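Local coordinates for adhesion G-protein coupled receptor G6 (Danio rerio, PDB 6V55), which probably signals through G proteins as a cell-surface adhesion receptor with a role in myelination, carrying a large calcium-binding extracellular region, at residues 511-514 with 515-518; 661-664 with 665-669; 737-740 with 741-744. All blocks are in the same frame, centred on the assembly; numbering follows the deposited sequence.

Contact 1: 511-514 with 515-518; sequences TVSQ and ENAM
Two backbone amides converge on S513 OG: N516 N gives it a fairly straight bond of 2.8 Å (153°), and E515 N adds a weak, bent one at 2.9 Å. The second closes an ST turn, and both amides belong to the tight turn that leads into helix 517-527. The hydroxyl sits between its own backbone N and carbonyl carbon (chi1 67°), which points it forward along the chain at the two N-H groups. N516 answers in the other direction. Its CG also lies between backbone N and carbonyl carbon (chi1 83°), bringing the amide back over S513. N516 OD1 is placed to accept from S513 N, but the modelled 2.4 Å between them is too short to be taken at face value. The other branch, N516 ND2, makes a weak bond to T511 O at 3.5 Å.

Around this polar cluster, V512 packs on K543, E546 and I550 of helix 534-550, and A517 lies against L547 of the same helix. Q514 uses OE1 to accept from K552 N, and its side chain also touches an N-acetylglucosamine whose other neighbours are N554 and T556. The S513 hydroxyl thus pairs two amides just ahead of helix 517-527, and with the N516 amide folded back it probably holds the loop in shape as it enters that helix.

Contact 2: 661-664 with 665-669; sequences LSLS and QIEKV
S662 and Q665 form a capping box at the start of the short, weakly bonded helix 663-666, with S662 as N-cap. Its OG accepts a fairly straight bond from Q665 N at 3.0 Å and donates to the Q665 side chain, OG to OE1 2.9 Å. The hydroxyl comes to that amide oxygen from the flank, at a C=O...donor angle of 111° and tilted 23° from the carbonyl plane. S662 N adds a weak bond to the same OE1. Q665 can reach back because its CG stands beside its own backbone N, opposite the carbonyl carbon (chi1 -75°), and the chain runs on extended from there. With an alanine in place of S662, Q665 N would probably lose its capping acceptor and the glutamine amide would be freer to turn away.

Behind the box, I666 N closes the first helical turn on S662 O at 2.8 Å, in the carbonyl plane, while E667 N to L663 O is only a weak bond. An apolar layer flanks the turn. Just before the cap, L661 CB lies 4.3 Å from I666 CD1, the pairing of a hydrophobic staple, and L661 CD1 approaches V669 CG2 at 4.4 Å. The L661 side chain crosses that of Q665 at about a right angle. Further out, L661 and V669 both rest on F705, L661 also on I707, and I666 on L658, so the apolar side seats the turn against neighbouring loops. On the exposed side, K668 lies stretched along S664, its chain passing S664 O with CE 3.4 Å from that oxygen.

Contact 3: 737-740 with 741-744; sequences NLQN and YSGG
Positive phi angles at Q739, N740 and Y741 wind this stretch into a left-handed turn and bring Y741, S742 and G743 back against N737, L738 and Q739. The tyrosine torsion sets the next contact: with CG beside its own backbone N (chi1 -53°), the ring is set with its edge beside N737. There N737 OD1 lies at the ring edge, in its plane, 3.2 Å from Y741 CD1 and almost as near CE1, while the asparagine amide stands essentially perpendicular to the ring (89°). The carboxamide oxygen thus faces the ring hydrogens and not the pi face.

The backbone closes round two carbonyls. L738 O takes a nearly straight bond from G743 N (2.9 Å, 167°) and a weak one from S742 N. Q739 O receives S742 OG at 3.0 Å, the hydroxyl tilted out of the carbonyl plane, together with a second weak bond from S742 N. Y741 N reaches N737 O only weakly.

Both glycines suit their places. A side chain on G743, with its positive phi, would jam against the carbonyl oxygen of S742, and a CB on G744 would come within 2.7 Å of Q739 NE2. That amide nitrogen runs out along an extended side chain, past G743 O, to a hydrogen bond with D685. L738 CD1 comes within 3.9 Å of G744 O.

The turn belongs to the GPS motif and bridges strands 730-735 and 744-746. At its base G744 makes backbone hydrogen bonds with D735, and D735 OD1 accepts from N737 N, so the left-handed turn is tied at its base to the end of strand 730-735, where it leads on into strand 744-746.

Overall arrangement
All three contacts are local turns in the C-terminal part of the chain, their centres about 28 to 33 Å apart with no touch between them (nearest atoms about 15 Å or more). Contacts 1 and 2 lie at the surface and both open a helix: a serine hydroxyl accepts from backbone N-H, two in contact 1 and one in contact 2, and an amide side chain folds back to the serine. Contact 1 leads into the long helix 517-527, whereas contact 2 starts a four-residue helix and adds a hydrophobic staple whose side chains rest on neighbouring loops. Contact 3 is partly buried and joins two strands; its bonds fall mainly on backbone carbonyls, and glycines with positive-phi residues shape it.

Contact 1: 511-514 with 515-518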
loop_
_atom_site.group_PDB
_atom_site.type_symbol
_atom_site.label_atom_id
_atom_site.label_comp_id
_atom_site.label_asym_id
_atom_site.label_seq_id
_atom_site.Cartn_x
_atom_site.Cartn_y
_atom_site.Cartn_z
ATOM N N THR A 511 15.380 24.236 -19.561
ATOM C CA THR A 511 16.485 25.113 -19.910
ATOM C C THR A 511 17.223 25.439 -18.620
ATOM O O THR A 511 16.632 25.994 -17.686
ATOM C CB THR A 511 15.973 26.369 -20.614
ATOM O OG1 THR A 511 14.812 26.855 -19.923
ATOM C CG2 THR A 511 15.587 26.036 -22.057
ATOM N N VAL A 512 18.493 25.050 -18.554
ATOM C CA VAL A 512 19.215 25.098 -17.293
ATOM C C VAL A 512 19.715 26.514 -17.051
ATOM O O VAL A 512 20.036 27.257 -17.988
ATOM C CB VAL A 512 20.364 24.077 -17.283
ATOM C CG1 VAL A 512 19.818 22.678 -17.166
ATOM C CG2 VAL A 512 21.178 24.186 -18.542
ATOM N N SER A 513 19.735 26.904 -15.789
ATOM C CA SER A 513 20.258 28.181 -15.347
ATOM C C SER A 513 21.226 27.870 -14.231
ATOM O O SER A 513 21.322 26.727 -13.800
ATOM C CB SER A 513 19.155 29.094 -14.799
ATOM O OG SER A 513 18.613 28.561 -13.594
ATOM N N GLN A 514 21.886 28.902 -13.710
ATOM C CA GLN A 514 22.599 28.753 -12.447
ATOM C C GLN A 514 21.636 28.492 -11.286
ATOM O O GLN A 514 21.981 27.766 -10.341
ATOM C CB GLN A 514 23.442 30.004 -12.191
ATOM C CG GLN A 514 24.349 29.943 -10.981
ATOM C CD GLN A 514 25.277 28.753 -11.013
ATOM O OE1 GLN A 514 26.252 28.750 -11.762
ATOM N NE2 GLN A 514 24.994 27.740 -10.193
ATOM N N GLU A 515 20.411 29.015 -11.360
ATOM C CA GLU A 515 19.499 28.894 -10.231
ATOM C C GLU A 515 18.745 27.574 -10.202
ATOM O O GLU A 515 18.416 27.092 -9.110
ATOM C CB GLU A 515 18.519 30.070 -10.223
ATOM C CG GLU A 515 19.037 31.252 -9.393
ATOM C CD GLU A 515 20.197 31.993 -10.063
ATOM O OE1 GLU A 515 20.134 32.181 -11.309
ATOM O OE2 GLU A 515 21.158 32.386 -9.347
ATOM N N ASN A 516 18.498 26.952 -11.356
ATOM C CA ASN A 516 17.816 25.668 -11.367
ATOM C C ASN A 516 18.748 24.474 -11.589
ATOM O O ASN A 516 18.244 23.348 -11.664
ATOM C CB ASN A 516 16.667 25.689 -12.387
ATOM C CG ASN A 516 17.104 25.399 -13.804
ATOM O OD1 ASN A 516 18.124 25.893 -14.262
ATOM N ND2 ASN A 516 16.296 24.628 -14.527
ATOM N N ALA A 517 20.085 24.687 -11.663
ATOM C CA ALA A 517 21.032 23.608 -11.972
ATOM C C ALA A 517 21.078 22.548 -10.878
ATOM O O ALA A 517 21.169 21.346 -11.176
ATOM C CB ALA A 517 22.441 24.151 -12.177
ATOM N N MET A 518 21.020 22.977 -9.612
ATOM C CA MET A 518 20.983 22.034 -8.499
ATOM C C MET A 518 19.699 21.217 -8.494
ATOM O O MET A 518 19.731 20.031 -8.153
ATOM C CB MET A 518 21.142 22.789 -7.179
ATOM C CG MET A 518 21.713 21.960 -6.029
ATOM S SD MET A 518 23.006 20.835 -6.576
ATOM C CE MET A 518 23.107 19.647 -5.275
#

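Contact 2: 661-664 with 665-669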
loop_
_atom_site.group_PDB
_atom_site.type_symbol
_atom_site.label_atom_id
_atom_site.label_comp_id
_atom_site.label_asym_id
_atom_site.label_seq_id
_atom_site.Cartn_x
_atom_site.Cartn_y
_atom_site.Cartn_z
ATOM N N LEU A 661 57.657 23.721 -20.884
ATOM C CA LEU A 661 56.457 24.532 -21.030
ATOM C C LEU A 661 56.837 25.998 -21.123
ATOM O O LEU A 661 57.750 26.450 -20.428
ATOM C CB LEU A 661 55.500 24.334 -19.853
ATOM C CG LEU A 661 54.585 23.109 -19.854
ATOM C CD1 LEU A 661 53.523 23.266 -18.789
ATOM C CD2 LEU A 661 53.940 22.908 -21.203
ATOM N N SER A 662 56.124 26.739 -21.974
ATOM C CA SER A 662 56.284 28.184 -22.028
ATOM C C SER A 662 55.729 28.826 -20.762
ATOM O O SER A 662 54.923 28.228 -20.045
ATOM C CB SER A 662 55.552 28.760 -23.228
ATOM O OG SER A 662 54.154 28.712 -22.983
ATOM N N LEU A 663 56.153 30.070 -20.503
ATOM C CA LEU A 663 55.648 30.813 -19.345
ATOM C C LEU A 663 54.175 31.161 -19.474
ATOM O O LEU A 663 53.491 31.307 -18.456
ATOM C CB LEU A 663 56.428 32.104 -19.141
ATOM C CG LEU A 663 57.309 32.170 -17.904
ATOM C CD1 LEU A 663 58.473 31.180 -18.042
ATOM C CD2 LEU A 663 57.793 33.592 -17.746
ATOM N N SER A 664 53.684 31.319 -20.705
ATOM C CA SER A 664 52.251 31.460 -20.925
ATOM C C SER A 664 51.502 30.194 -20.528
ATOM O O SER A 664 50.417 30.273 -19.940
ATOM C CB SER A 664 51.975 31.801 -22.388
ATOM O OG SER A 664 50.735 31.233 -22.800
ATOM N N GLN A 665 52.061 29.018 -20.830
ATOM C CA GLN A 665 51.388 27.783 -20.451
ATOM C C GLN A 665 51.551 27.491 -18.966
ATOM O O GLN A 665 50.612 26.994 -18.335
ATOM C CB GLN A 665 51.898 26.609 -21.295
ATOM C CG GLN A 665 51.352 26.606 -22.730
ATOM C CD GLN A 665 52.203 25.806 -23.733
ATOM O OE1 GLN A 665 53.425 25.996 -23.857
ATOM N NE2 GLN A 665 51.540 24.926 -24.477
ATOM N N ILE A 666 52.694 27.848 -18.379
ATOM C CA ILE A 666 52.969 27.463 -16.997
ATOM C C ILE A 666 52.180 28.297 -15.987
ATOM O O ILE A 666 52.032 27.880 -14.832
ATOM C CB ILE A 666 54.493 27.511 -16.772
ATOM C CG1 ILE A 666 54.902 26.622 -15.608
ATOM C CG2 ILE A 666 55.004 28.921 -16.552
ATOM C CD1 ILE A 666 56.186 25.901 -15.899
ATOM N N GLU A 667 51.629 29.438 -16.395
ATOM C CA GLU A 667 50.755 30.198 -15.523
ATOM C C GLU A 667 49.314 29.754 -15.629
ATOM O O GLU A 667 48.506 30.123 -14.778
ATOM C CB GLU A 667 50.842 31.688 -15.834
ATOM C CG GLU A 667 51.966 32.392 -15.116
ATOM C CD GLU A 667 52.688 33.356 -16.030
ATOM O OE1 GLU A 667 53.834 33.742 -15.703
ATOM O OE2 GLU A 667 52.100 33.721 -17.080
ATOM N N LYS A 668 48.970 28.956 -16.626
ATOM C CA LYS A 668 47.658 28.332 -16.671
ATOM C C LYS A 668 47.618 26.995 -15.928
ATOM O O LYS A 668 46.640 26.250 -16.065
ATOM C CB LYS A 668 47.216 28.153 -18.131
ATOM C CG LYS A 668 47.225 29.473 -18.904
ATOM C CD LYS A 668 47.067 29.282 -20.404
ATOM C CE LYS A 668 47.273 30.600 -21.176
ATOM N NZ LYS A 668 47.104 30.463 -22.663
ATOM N N VAL A 669 48.654 26.674 -15.153
ATOM C CA VAL A 669 48.739 25.416 -14.421
ATOM C C VAL A 669 48.512 25.721 -12.943
ATOM O O VAL A 669 49.371 26.301 -12.264
ATOM C CB VAL A 669 50.079 24.710 -14.662
ATOM C CG1 VAL A 669 50.188 23.459 -13.807
ATOM C CG2 VAL A 669 50.218 24.347 -16.131
#

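Contact 3: 737-740 with 741-744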
loop_
_atom_site.group_PDB
_atom_site.type_symbol
_atom_site.label_atom_id
_atom_site.label_comp_id
_atom_site.label_asym_id
_atom_site.label_seq_id
_atom_site.Cartn_x
_atom_site.Cartn_y
_atom_site.Cartn_z
ATOM N N ASN A 737 39.896 12.328 -30.848
ATOM C CA ASN A 737 39.887 12.706 -32.251
ATOM C C ASN A 737 39.680 11.525 -33.188
ATOM O O ASN A 737 39.340 11.740 -34.363
ATOM C CB ASN A 737 41.193 13.416 -32.607
ATOM C CG ASN A 737 41.229 14.831 -32.096
ATOM O OD1 ASN A 737 40.264 15.574 -32.250
ATOM N ND2 ASN A 737 42.332 15.208 -31.454
ATOM N N LEU A 738 39.874 10.300 -32.697
ATOM C CA LEU A 738 39.756 9.122 -33.542
ATOM C C LEU A 738 38.299 8.864 -33.895
ATOM O O LEU A 738 37.391 9.332 -33.207
ATOM C CB LEU A 738 40.349 7.906 -32.837
ATOM C CG LEU A 738 41.859 7.936 -32.582
ATOM C CD1 LEU A 738 42.342 6.588 -32.080
ATOM C CD2 LEU A 738 42.653 8.344 -33.814
ATOM N N GLN A 739 38.108 8.163 -35.019
ATOM C CA GLN A 739 36.826 7.663 -35.532
ATOM C C GLN A 739 35.796 8.783 -35.715
ATOM O O GLN A 739 34.726 8.776 -35.108
ATOM C CB GLN A 739 36.302 6.537 -34.639
ATOM C CG GLN A 739 37.336 5.424 -34.451
ATOM C CD GLN A 739 36.851 4.311 -33.532
ATOM O OE1 GLN A 739 35.647 4.017 -33.465
ATOM N NE2 GLN A 739 37.788 3.691 -32.810
ATOM N N ASN A 740 36.191 9.754 -36.551
ATOM C CA ASN A 740 35.446 10.971 -36.904
ATOM C C ASN A 740 35.025 11.758 -35.663
ATOM O O ASN A 740 33.848 12.106 -35.486
ATOM C CB ASN A 740 34.246 10.663 -37.804
ATOM C CG ASN A 740 33.792 11.890 -38.592
ATOM O OD1 ASN A 740 34.572 12.831 -38.803
ATOM N ND2 ASN A 740 32.523 11.905 -38.994
ATOM N N TYR A 741 36.015 11.961 -34.780
ATOM C CA TYR A 741 35.909 12.766 -33.557
ATOM C C TYR A 741 34.861 12.197 -32.593
ATOM O O TYR A 741 34.118 12.935 -31.940
ATOM C CB TYR A 741 35.657 14.244 -33.892
ATOM C CG TYR A 741 36.676 14.788 -34.862
ATOM C CD1 TYR A 741 37.959 15.135 -34.426
ATOM C CD2 TYR A 741 36.380 14.922 -36.219
ATOM C CE1 TYR A 741 38.918 15.623 -35.309
ATOM C CE2 TYR A 741 37.330 15.406 -37.110
ATOM C CZ TYR A 741 38.596 15.758 -36.648
ATOM O OH TYR A 741 39.548 16.241 -37.540
ATOM N N SER A 742 34.785 10.862 -32.533
ATOM C CA SER A 742 33.976 10.159 -31.548
ATOM C C SER A 742 34.792 9.515 -30.439
ATOM O O SER A 742 34.297 9.405 -29.318
ATOM C CB SER A 742 33.124 9.073 -32.217
ATOM O OG SER A 742 33.870 7.881 -32.407
ATOM N N GLY A 743 36.023 9.083 -30.715
ATOM C CA GLY A 743 36.863 8.535 -29.667
ATOM C C GLY A 743 37.277 7.087 -29.843
ATOM O O GLY A 743 36.497 6.250 -30.315
ATOM N N GLY A 744 38.512 6.789 -29.454
ATOM C CA GLY A 744 39.049 5.441 -29.516
ATOM C C GLY A 744 40.359 5.394 -28.767
ATOM O O GLY A 744 40.925 6.432 -28.410
#